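Side-chain contacts in purine nucleoside phosphorylase (Thermus thermophilus, PDB 6TK9), which probably catalyses the reversible phosphorolysis of purine nucleosides such as inosine and guanosine to free base and ribose 1-phosphate: residues L199-G204 against A236-E241; S190-A195 against D206-S211; L109-G114 against G181-F186. All blocks are in the same frame, centred on the assembly; numbering follows the deposited sequence.

Interactions 1 and 2 share helix 194-202 and have centres about 9 Å apart. They are joined where Leu200 CD1 rests 3.8 Å from Ile208 CD1 and where Arg194 NH1 makes a probable hydrogen bond of 2.9 Å to Pro238 O. Interaction 3, its centre about 9 Å from that of interaction 2, meets it through the sheet: Ile208 O lies 2.8 Å from Gly114 N, and Asp206 N lies 2.8 Å from Val182 O. Both 206-211 and 109-114 reach the bound phosphate. Interaction 1, centred about 14 Å from interaction 3, lies farthest from the chain's centre and packs on a second subunit.

Interaction 1. Residues L199-G204 against A236-E241; sequences LLRELG and AVPERE
Arg201, near the C-terminal end of helix 194-202, forms a salt bridge with Glu239 in the loop that follows strand 225-235. The guanidinium comes end-on and spends both terminal nitrogens on one oxygen: Arg201 NH1 lies 2.9 Å from Glu239 OE2 at an N-H...O angle of 156°, and Arg201 NH2 reaches the same Glu239 OE2 at 3.3 Å, a longer and more bent bond. The oxygen is almost in the guanidinium plane, yet both nitrogens approach it from the same face of the carboxylate, NH1 from above that plane and NH2 on the syn side, also tilted out of it. With the two planes 39° apart, this is not the flat two-oxygen fork; Glu239 OE1 stays 3.6 Å from Arg201 NH2. A bend at chi3 (46°) in an otherwise extended arginine chain turns the guanidinium toward the loop.

Backbone motifs frame the pair. Gly204, with positive phi, follows the helix in a Schellman motif, its N bonded to Arg201 O, while Val237 to Arg240 make a type I beta turn that places Pro238 and Glu239 at its two central positions.

The remaining contacts are van der Waals. Pro238 CD lies 3.7 Å from Arg201 NH1, the proline ring and arginine chain crossing obliquely, and Val237 CB approaches the guanidinium edge more distantly, 4.4 Å from Arg201 NH1. A methionine in place of Arg201 would remove both N-H donors and is likely to leave the buried Glu239 carboxylate without its charge mate in this chain, free to turn.

A second subunit packs against the pair: its Arg201 and Glu239 touch their counterparts here, and its Arg240 NH1 donates to Glu239 O.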
loop_
_atom_site.group_PDB
_atom_site.type_symbol
_atom_site.label_atom_id
_atom_site.label_comp_id
_atom_site.label_asym_id
_atom_site.label_seq_id
_atom_site.Cartn_x
_atom_site.Cartn_y
_atom_site.Cartn_z
ATOM N N LEU A 199 -6.138 6.534 -5.723
ATOM C CA LEU A 199 -6.739 5.398 -4.986
ATOM C C LEU A 199 -6.847 4.196 -5.945
ATOM O O LEU A 199 -6.407 3.086 -5.546
ATOM C CB LEU A 199 -8.071 5.877 -4.401
ATOM C CG LEU A 199 -9.126 4.825 -4.059
ATOM C CD1 LEU A 199 -10.140 5.413 -3.083
ATOM C CD2 LEU A 199 -9.831 4.320 -5.298
ATOM N N LEU A 200 -7.295 4.395 -7.191
ATOM C CA LEU A 200 -7.568 3.265 -8.137
ATOM C C LEU A 200 -6.258 2.712 -8.713
ATOM O O LEU A 200 -6.184 1.497 -8.933
ATOM C CB LEU A 200 -8.493 3.710 -9.275
ATOM C CG LEU A 200 -9.917 4.061 -8.861
ATOM C CD1 LEU A 200 -10.622 4.807 -9.977
ATOM C CD2 LEU A 200 -10.666 2.813 -8.458
ATOM N N ARG A 201 -5.265 3.559 -8.966
ATOM C CA ARG A 201 -3.934 3.087 -9.431
ATOM C C ARG A 201 -3.344 2.154 -8.359
ATOM O O ARG A 201 -2.886 1.046 -8.716
ATOM C CB ARG A 201 -3.016 4.270 -9.760
ATOM C CG ARG A 201 -1.862 3.921 -10.695
ATOM C CD ARG A 201 -0.920 5.082 -11.001
ATOM N NE ARG A 201 -0.581 5.768 -9.762
ATOM C CZ ARG A 201 -0.345 7.065 -9.637
ATOM N NH1 ARG A 201 -0.366 7.863 -10.693
ATOM N NH2 ARG A 201 -0.089 7.558 -8.442
ATOM N N GLU A 202 -3.415 2.556 -7.088
ATOM C CA GLU A 202 -2.661 1.928 -5.971
ATOM C C GLU A 202 -3.374 0.618 -5.577
ATOM O O GLU A 202 -2.654 -0.314 -5.145
ATOM C CB GLU A 202 -2.366 3.007 -4.911
ATOM C CG GLU A 202 -2.860 2.719 -3.494
ATOM C CD GLU A 202 -2.586 3.809 -2.451
ATOM O OE1 GLU A 202 -3.326 4.836 -2.419
ATOM O OE2 GLU A 202 -1.639 3.627 -1.644
ATOM N N LEU A 203 -4.688 0.486 -5.832
ATOM C CA LEU A 203 -5.416 -0.818 -5.775
ATOM C C LEU A 203 -5.068 -1.746 -6.956
ATOM O O LEU A 203 -5.579 -2.889 -6.947
ATOM C CB LEU A 203 -6.931 -0.591 -5.790
ATOM C CG LEU A 203 -7.509 0.182 -4.610
ATOM C CD1 LEU A 203 -9.030 0.124 -4.650
ATOM C CD2 LEU A 203 -6.959 -0.333 -3.282
ATOM N N GLY A 204 -4.328 -1.276 -7.972
ATOM C CA GLY A 204 -3.836 -2.114 -9.091
ATOM C C GLY A 204 -4.620 -1.944 -10.390
ATOM O O GLY A 204 -4.552 -2.840 -11.221
ATOM N N ALA A 236 -4.900 9.729 -17.301
ATOM C CA ALA A 236 -5.504 10.045 -15.989
ATOM C C ALA A 236 -4.450 9.785 -14.911
ATOM O O ALA A 236 -4.468 8.700 -14.272
ATOM C CB ALA A 236 -6.761 9.225 -15.790
ATOM N N VAL A 237 -3.535 10.732 -14.748
ATOM C CA VAL A 237 -2.474 10.643 -13.708
ATOM C C VAL A 237 -2.504 11.925 -12.875
ATOM O O VAL A 237 -2.249 13.023 -13.358
ATOM C CB VAL A 237 -1.101 10.276 -14.314
ATOM C CG1 VAL A 237 -1.109 10.310 -15.838
ATOM C CG2 VAL A 237 0.047 11.092 -13.729
ATOM N N PRO A 238 -2.844 11.811 -11.576
ATOM C CA PRO A 238 -3.150 12.987 -10.755
ATOM C C PRO A 238 -1.968 13.869 -10.322
ATOM O O PRO A 238 -2.201 14.863 -9.675
ATOM C CB PRO A 238 -3.770 12.359 -9.494
ATOM C CG PRO A 238 -3.129 10.978 -9.398
ATOM C CD PRO A 238 -2.969 10.535 -10.837
ATOM N N GLU A 239 -0.730 13.519 -10.671
ATOM C CA GLU A 239 0.428 14.399 -10.360
ATOM C C GLU A 239 0.908 15.048 -11.667
ATOM O O GLU A 239 2.117 15.266 -11.807
ATOM C CB GLU A 239 1.461 13.648 -9.509
ATOM C CG GLU A 239 1.596 12.162 -9.789
ATOM C CD GLU A 239 0.734 11.175 -9.006
ATOM O OE1 GLU A 239 0.988 10.939 -7.796
ATOM O OE2 GLU A 239 -0.160 10.594 -9.632
ATOM N N ARG A 240 -0.058 15.379 -12.539
ATOM C CA ARG A 240 0.043 16.099 -13.842
ATOM C C ARG A 240 -1.181 17.029 -13.921
ATOM O O ARG A 240 -2.264 16.548 -13.534
ATOM C CB ARG A 240 0.056 15.071 -14.986
ATOM C CG ARG A 240 1.427 14.821 -15.600
ATOM C CD ARG A 240 1.820 13.368 -15.823
ATOM N NE ARG A 240 1.401 12.792 -17.098
ATOM C CZ ARG A 240 1.863 11.650 -17.628
ATOM N NH1 ARG A 240 2.770 10.918 -16.998
ATOM N NH2 ARG A 240 1.409 11.235 -18.798
ATOM N N GLU A 241 -1.058 18.295 -14.350
ATOM C CA GLU A 241 -2.234 19.222 -14.423
ATOM C C GLU A 241 -3.204 18.733 -15.512
ATOM O O GLU A 241 -2.779 17.949 -16.379
ATOM C CB GLU A 241 -1.832 20.688 -14.658
ATOM C CG GLU A 241 -1.115 20.961 -15.977
ATOM C CD GLU A 241 -1.548 22.227 -16.709
ATOM O OE1 GLU A 241 -2.780 22.464 -16.821
ATOM O OE2 GLU A 241 -0.653 22.973 -17.177
#

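Interaction 2. Residues S190-A195 against D206-S211; sequences SFASRA and DAIGMS. With PO4 (phosphate ion), chain G.
Ala192 and Ile208 form the close, buried part of this contact. Both residues are directed toward the opposite segment, and Ala192 CB stands 3.7 Å from Ile208 CD1. Ile208 carries CG1 anti to the backbone N (chi1 -175°) and stays extended to CD1, an extended branch that carries CD1 from strand 207-209 to the methyl of Ala192. Leu197 of helix 194-202 touches both residues, and Leu200 and Phe186 also pack on Ile208, making an apolar core that contains no hydrogen bond between the two segments.

The other half is less enclosed, Phe191 and Met210 being partly exposed. Met210 runs out fully extended beyond CG (chi3 177°), and its terminal methyl alone does the touching: Met210 CE lies 3.7 Å from Ser190 O and, more loosely, 4.0 Å from Phe191 CD1. The methionine chain crosses the phenylalanine side chain at about a right angle, meeting the ring obliquely.

Farther along, buried Ser211 OG is hydrogen-bonded to phosphate O4, and Ser29, Arg80 and His82 bind the same ion.

At the helix end, Ser193 is the N-cap of helix 194-202, and Glu196 OE1 accepts from Ser193 N, as in a capping box; Asn138 of the third subunit holds Ser190 OG. Strand 179-185, this helix and strand 207-209 form a beta-alpha-beta unit, and the contact is the kind made where such a crossover enters its helix and packs back on the second strand.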
loop_
_atom_site.group_PDB
_atom_site.type_symbol
_atom_site.label_atom_id
_atom_site.label_comp_id
_atom_site.label_asym_id
_atom_site.label_seq_id
_atom_site.Cartn_x
_atom_site.Cartn_y
_atom_site.Cartn_z
ATOM N N SER A 190 -19.362 12.129 -13.324
ATOM C CA SER A 190 -18.245 13.045 -12.978
ATOM C C SER A 190 -16.967 12.250 -13.148
ATOM O O SER A 190 -17.000 11.063 -12.826
ATOM C CB SER A 190 -18.347 13.585 -11.585
ATOM O OG SER A 190 -18.411 12.534 -10.640
ATOM N N PHE A 191 -15.911 12.854 -13.678
ATOM C CA PHE A 191 -14.583 12.199 -13.765
ATOM C C PHE A 191 -14.042 12.067 -12.327
ATOM O O PHE A 191 -14.551 12.716 -11.418
ATOM C CB PHE A 191 -13.652 12.934 -14.740
ATOM C CG PHE A 191 -13.918 12.706 -16.213
ATOM C CD1 PHE A 191 -13.772 11.448 -16.783
ATOM C CD2 PHE A 191 -14.300 13.761 -17.045
ATOM C CE1 PHE A 191 -13.998 11.252 -18.139
ATOM C CE2 PHE A 191 -14.535 13.562 -18.401
ATOM C CZ PHE A 191 -14.391 12.305 -18.942
ATOM N N ALA A 192 -13.063 11.193 -12.130
ATOM C CA ALA A 192 -12.423 10.919 -10.837
ATOM C C ALA A 192 -11.706 12.181 -10.345
ATOM O O ALA A 192 -11.149 12.890 -11.185
ATOM C CB ALA A 192 -11.457 9.781 -11.012
ATOM N N SER A 193 -11.731 12.435 -9.027
ATOM C CA SER A 193 -10.823 13.391 -8.344
ATOM C C SER A 193 -9.393 12.867 -8.485
ATOM O O SER A 193 -9.216 11.656 -8.792
ATOM C CB SER A 193 -11.162 13.571 -6.892
ATOM O OG SER A 193 -10.663 12.474 -6.121
ATOM N N ARG A 194 -8.412 13.737 -8.230
ATOM C CA ARG A 194 -6.985 13.352 -8.161
ATOM C C ARG A 194 -6.855 12.170 -7.188
ATOM O O ARG A 194 -6.298 11.128 -7.595
ATOM C CB ARG A 194 -6.132 14.561 -7.779
ATOM C CG ARG A 194 -6.029 15.617 -8.870
ATOM C CD ARG A 194 -4.906 16.586 -8.568
ATOM N NE ARG A 194 -4.902 17.770 -9.415
ATOM C CZ ARG A 194 -4.348 17.861 -10.620
ATOM N NH1 ARG A 194 -3.740 16.825 -11.173
ATOM N NH2 ARG A 194 -4.421 19.001 -11.281
ATOM N N ALA A 195 -7.412 12.290 -5.982
ATOM C CA ALA A 195 -7.276 11.299 -4.895
ATOM C C ALA A 195 -7.948 9.988 -5.300
ATOM O O ALA A 195 -7.386 8.918 -4.973
ATOM C CB ALA A 195 -7.860 11.848 -3.626
ATOM N N ASP A 206 -4.978 -0.101 -14.070
ATOM C CA ASP A 206 -4.117 0.469 -15.135
ATOM C C ASP A 206 -4.940 1.424 -16.018
ATOM O O ASP A 206 -4.347 2.386 -16.569
ATOM C CB ASP A 206 -3.457 -0.665 -15.919
ATOM C CG ASP A 206 -2.546 -1.528 -15.063
ATOM O OD1 ASP A 206 -1.528 -0.977 -14.556
ATOM O OD2 ASP A 206 -2.857 -2.741 -14.914
ATOM N N ALA A 207 -6.254 1.192 -16.152
ATOM C CA ALA A 207 -7.188 2.070 -16.895
ATOM C C ALA A 207 -8.468 2.296 -16.088
ATOM O O ALA A 207 -8.860 1.406 -15.304
ATOM C CB ALA A 207 -7.505 1.471 -18.233
ATOM N N ILE A 208 -9.093 3.449 -16.306
ATOM C CA ILE A 208 -10.342 3.877 -15.627
ATOM C C ILE A 208 -11.350 4.228 -16.716
ATOM O O ILE A 208 -10.979 4.975 -17.631
ATOM C CB ILE A 208 -10.112 5.078 -14.688
ATOM C CG1 ILE A 208 -11.386 5.407 -13.910
ATOM C CG2 ILE A 208 -9.611 6.295 -15.456
ATOM C CD1 ILE A 208 -11.352 6.733 -13.187
ATOM N N GLY A 209 -12.568 3.696 -16.618
ATOM C CA GLY A 209 -13.715 4.113 -17.446
ATOM C C GLY A 209 -15.025 3.740 -16.792
ATOM O O GLY A 209 -15.009 3.181 -15.678
ATOM N N MET A 210 -16.128 3.976 -17.487
ATOM C CA MET A 210 -17.475 3.943 -16.883
ATOM C C MET A 210 -18.356 2.868 -17.529
ATOM O O MET A 210 -19.565 3.016 -17.432
ATOM C CB MET A 210 -18.090 5.328 -17.059
ATOM C CG MET A 210 -17.225 6.427 -16.501
ATOM S SD MET A 210 -18.019 8.026 -16.702
ATOM C CE MET A 210 -16.835 9.095 -15.897
ATOM N N SER A 211 -17.789 1.803 -18.103
ATOM C CA SER A 211 -18.535 0.756 -18.854
ATOM C C SER A 211 -17.900 -0.633 -18.687
ATOM O O SER A 211 -16.946 -0.737 -17.932
ATOM C CB SER A 211 -18.531 1.132 -20.295
ATOM O OG SER A 211 -17.251 0.875 -20.862
HETATM P P PO4 G . -17.334 3.923 -23.213
HETATM O O1 PO4 G . -18.804 3.526 -23.416
HETATM O O2 PO4 G . -17.244 5.386 -22.789
HETATM O O3 PO4 G . -16.542 3.743 -24.493
HETATM O O4 PO4 G . -16.736 3.004 -22.151
#

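Interaction 3. Residues L109-G114 against G181-F186; sequences LTSAAG and GVYAWF. With PO4 (phosphate ion), chain G.
Next to the phosphate site, Ser111 and Ala113 of strand 106-115 meet Tyr183 of strand 179-185. Both side chains point toward the tyrosine's strand and touch one carbon of its ring: Ser111 OG lies 3.9 Å from Tyr183 CE2, and Ala113 CB lies 4.2 Å from Tyr183 CE2, each approaching obliquely. The ring reaches them because Tyr183 holds CG anti to the backbone N (chi1 -178°). These are van der Waals contacts, the polar ends being satisfied elsewhere: Ser111 OG pairs with Ser230 OG, and Tyr183 OH bonds to Ser211 O, which links the tyrosine to Ser211, a residue bound to the ion, and probably helps to hold the ring in place.

Between the two touching residues, Ala112 points its methyl away from strand 179-185, and its backbone serves the ligand. Ala112 N donates to phosphate O3 at 2.9 Å with an N-H...O angle of 157°, while Ser111 CB comes within 3.2 Å of phosphate O4.

The two strands are not paired directly. Strand 207-209 bridges them on one side and strands 225-235 and 124-133 on the other, closing a small barrel-like ring of five; the Tyr183 ring lies against His128 of strand 124-133, Ser230 of strand 225-235 and Val213 of helix 213-222.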
loop_
_atom_site.group_PDB
_atom_site.type_symbol
_atom_site.label_atom_id
_atom_site.label_comp_id
_atom_site.label_asym_id
_atom_site.label_seq_id
_atom_site.Cartn_x
_atom_site.Cartn_y
_atom_site.Cartn_z
ATOM N N LEU A 109 -15.457 -6.477 -26.363
ATOM C CA LEU A 109 -16.008 -5.257 -25.724
ATOM C C LEU A 109 -14.972 -4.139 -25.838
ATOM O O LEU A 109 -13.860 -4.344 -25.368
ATOM C CB LEU A 109 -16.343 -5.574 -24.267
ATOM C CG LEU A 109 -17.218 -6.804 -24.056
ATOM C CD1 LEU A 109 -17.271 -7.157 -22.583
ATOM C CD2 LEU A 109 -18.613 -6.583 -24.609
ATOM N N THR A 110 -15.332 -3.019 -26.458
ATOM C CA THR A 110 -14.426 -1.875 -26.710
ATOM C C THR A 110 -14.976 -0.657 -25.969
ATOM O O THR A 110 -16.213 -0.545 -25.859
ATOM C CB THR A 110 -14.230 -1.609 -28.213
ATOM O OG1 THR A 110 -15.294 -0.793 -28.718
ATOM C CG2 THR A 110 -14.120 -2.890 -29.018
ATOM N N SER A 111 -14.078 0.219 -25.511
ATOM C CA SER A 111 -14.391 1.413 -24.685
ATOM C C SER A 111 -13.324 2.482 -24.927
ATOM O O SER A 111 -12.195 2.132 -25.333
ATOM C CB SER A 111 -14.471 1.044 -23.218
ATOM O OG SER A 111 -13.337 0.271 -22.839
ATOM N N ALA A 112 -13.666 3.740 -24.689
ATOM C CA ALA A 112 -12.682 4.805 -24.381
ATOM C C ALA A 112 -12.373 4.736 -22.878
ATOM O O ALA A 112 -13.327 4.525 -22.099
ATOM C CB ALA A 112 -13.223 6.159 -24.784
ATOM N N ALA A 113 -11.104 4.871 -22.490
ATOM C CA ALA A 113 -10.646 4.760 -21.092
ATOM C C ALA A 113 -9.537 5.762 -20.857
ATOM O O ALA A 113 -8.791 6.007 -21.821
ATOM C CB ALA A 113 -10.137 3.375 -20.802
ATOM N N GLY A 114 -9.436 6.261 -19.622
ATOM C CA GLY A 114 -8.235 6.939 -19.094
ATOM C C GLY A 114 -7.122 5.954 -18.773
ATOM O O GLY A 114 -7.429 4.827 -18.288
ATOM N N GLY A 181 -3.440 -4.398 -19.142
ATOM C CA GLY A 181 -3.673 -4.139 -17.714
ATOM C C GLY A 181 -5.092 -4.372 -17.251
ATOM O O GLY A 181 -5.899 -5.024 -17.974
ATOM N N VAL A 182 -5.352 -3.848 -16.051
ATOM C CA VAL A 182 -6.595 -4.037 -15.259
ATOM C C VAL A 182 -7.483 -2.839 -15.509
ATOM O O VAL A 182 -6.970 -1.706 -15.303
ATOM C CB VAL A 182 -6.270 -4.158 -13.761
ATOM C CG1 VAL A 182 -7.526 -4.344 -12.920
ATOM C CG2 VAL A 182 -5.269 -5.268 -13.519
ATOM N N TYR A 183 -8.738 -3.100 -15.889
ATOM C CA TYR A 183 -9.776 -2.057 -16.135
ATOM C C TYR A 183 -10.613 -1.851 -14.871
ATOM O O TYR A 183 -11.221 -2.827 -14.430
ATOM C CB TYR A 183 -10.683 -2.444 -17.312
ATOM C CG TYR A 183 -11.740 -1.426 -17.677
ATOM C CD1 TYR A 183 -12.981 -1.447 -17.072
ATOM C CD2 TYR A 183 -11.525 -0.474 -18.660
ATOM C CE1 TYR A 183 -13.977 -0.556 -17.427
ATOM C CE2 TYR A 183 -12.511 0.434 -19.022
ATOM C CZ TYR A 183 -13.747 0.397 -18.402
ATOM O OH TYR A 183 -14.735 1.300 -18.720
ATOM N N ALA A 184 -10.665 -0.623 -14.347
ATOM C CA ALA A 184 -11.526 -0.214 -13.207
ATOM C C ALA A 184 -12.788 0.500 -13.715
ATOM O O ALA A 184 -12.683 1.596 -14.372
ATOM C CB ALA A 184 -10.752 0.681 -12.268
ATOM N N TRP A 185 -13.939 -0.080 -13.394
ATOM C CA TRP A 185 -15.298 0.507 -13.563
ATOM C C TRP A 185 -15.547 1.562 -12.486
ATOM O O TRP A 185 -15.829 1.188 -11.363
ATOM C CB TRP A 185 -16.364 -0.606 -13.514
ATOM C CG TRP A 185 -17.780 -0.154 -13.675
ATOM C CD1 TRP A 185 -18.216 1.017 -14.222
ATOM C CD2 TRP A 185 -18.955 -0.911 -13.367
ATOM N NE1 TRP A 185 -19.581 1.054 -14.236
ATOM C CE2 TRP A 185 -20.062 -0.109 -13.718
ATOM C CE3 TRP A 185 -19.180 -2.165 -12.799
ATOM C CZ2 TRP A 185 -21.372 -0.515 -13.511
ATOM C CZ3 TRP A 185 -20.474 -2.567 -12.584
ATOM C CH2 TRP A 185 -21.551 -1.755 -12.942
ATOM N N PHE A 186 -15.410 2.837 -12.833
ATOM C CA PHE A 186 -15.759 4.016 -11.999
ATOM C C PHE A 186 -17.155 4.451 -12.418
ATOM O O PHE A 186 -17.382 4.536 -13.624
ATOM C CB PHE A 186 -14.740 5.137 -12.218
ATOM C CG PHE A 186 -14.940 6.356 -11.360
ATOM C CD1 PHE A 186 -14.598 6.340 -10.015
ATOM C CD2 PHE A 186 -15.461 7.521 -11.894
ATOM C CE1 PHE A 186 -14.763 7.467 -9.223
ATOM C CE2 PHE A 186 -15.637 8.643 -11.095
ATOM C CZ PHE A 186 -15.273 8.622 -9.761
HETATM P P PO4 G . -17.334 3.923 -23.213
HETATM O O1 PO4 G . -18.804 3.526 -23.416
HETATM O O2 PO4 G . -17.244 5.386 -22.789
HETATM O O3 PO4 G . -16.542 3.743 -24.493
HETATM O O4 PO4 G . -16.736 3.004 -22.151
#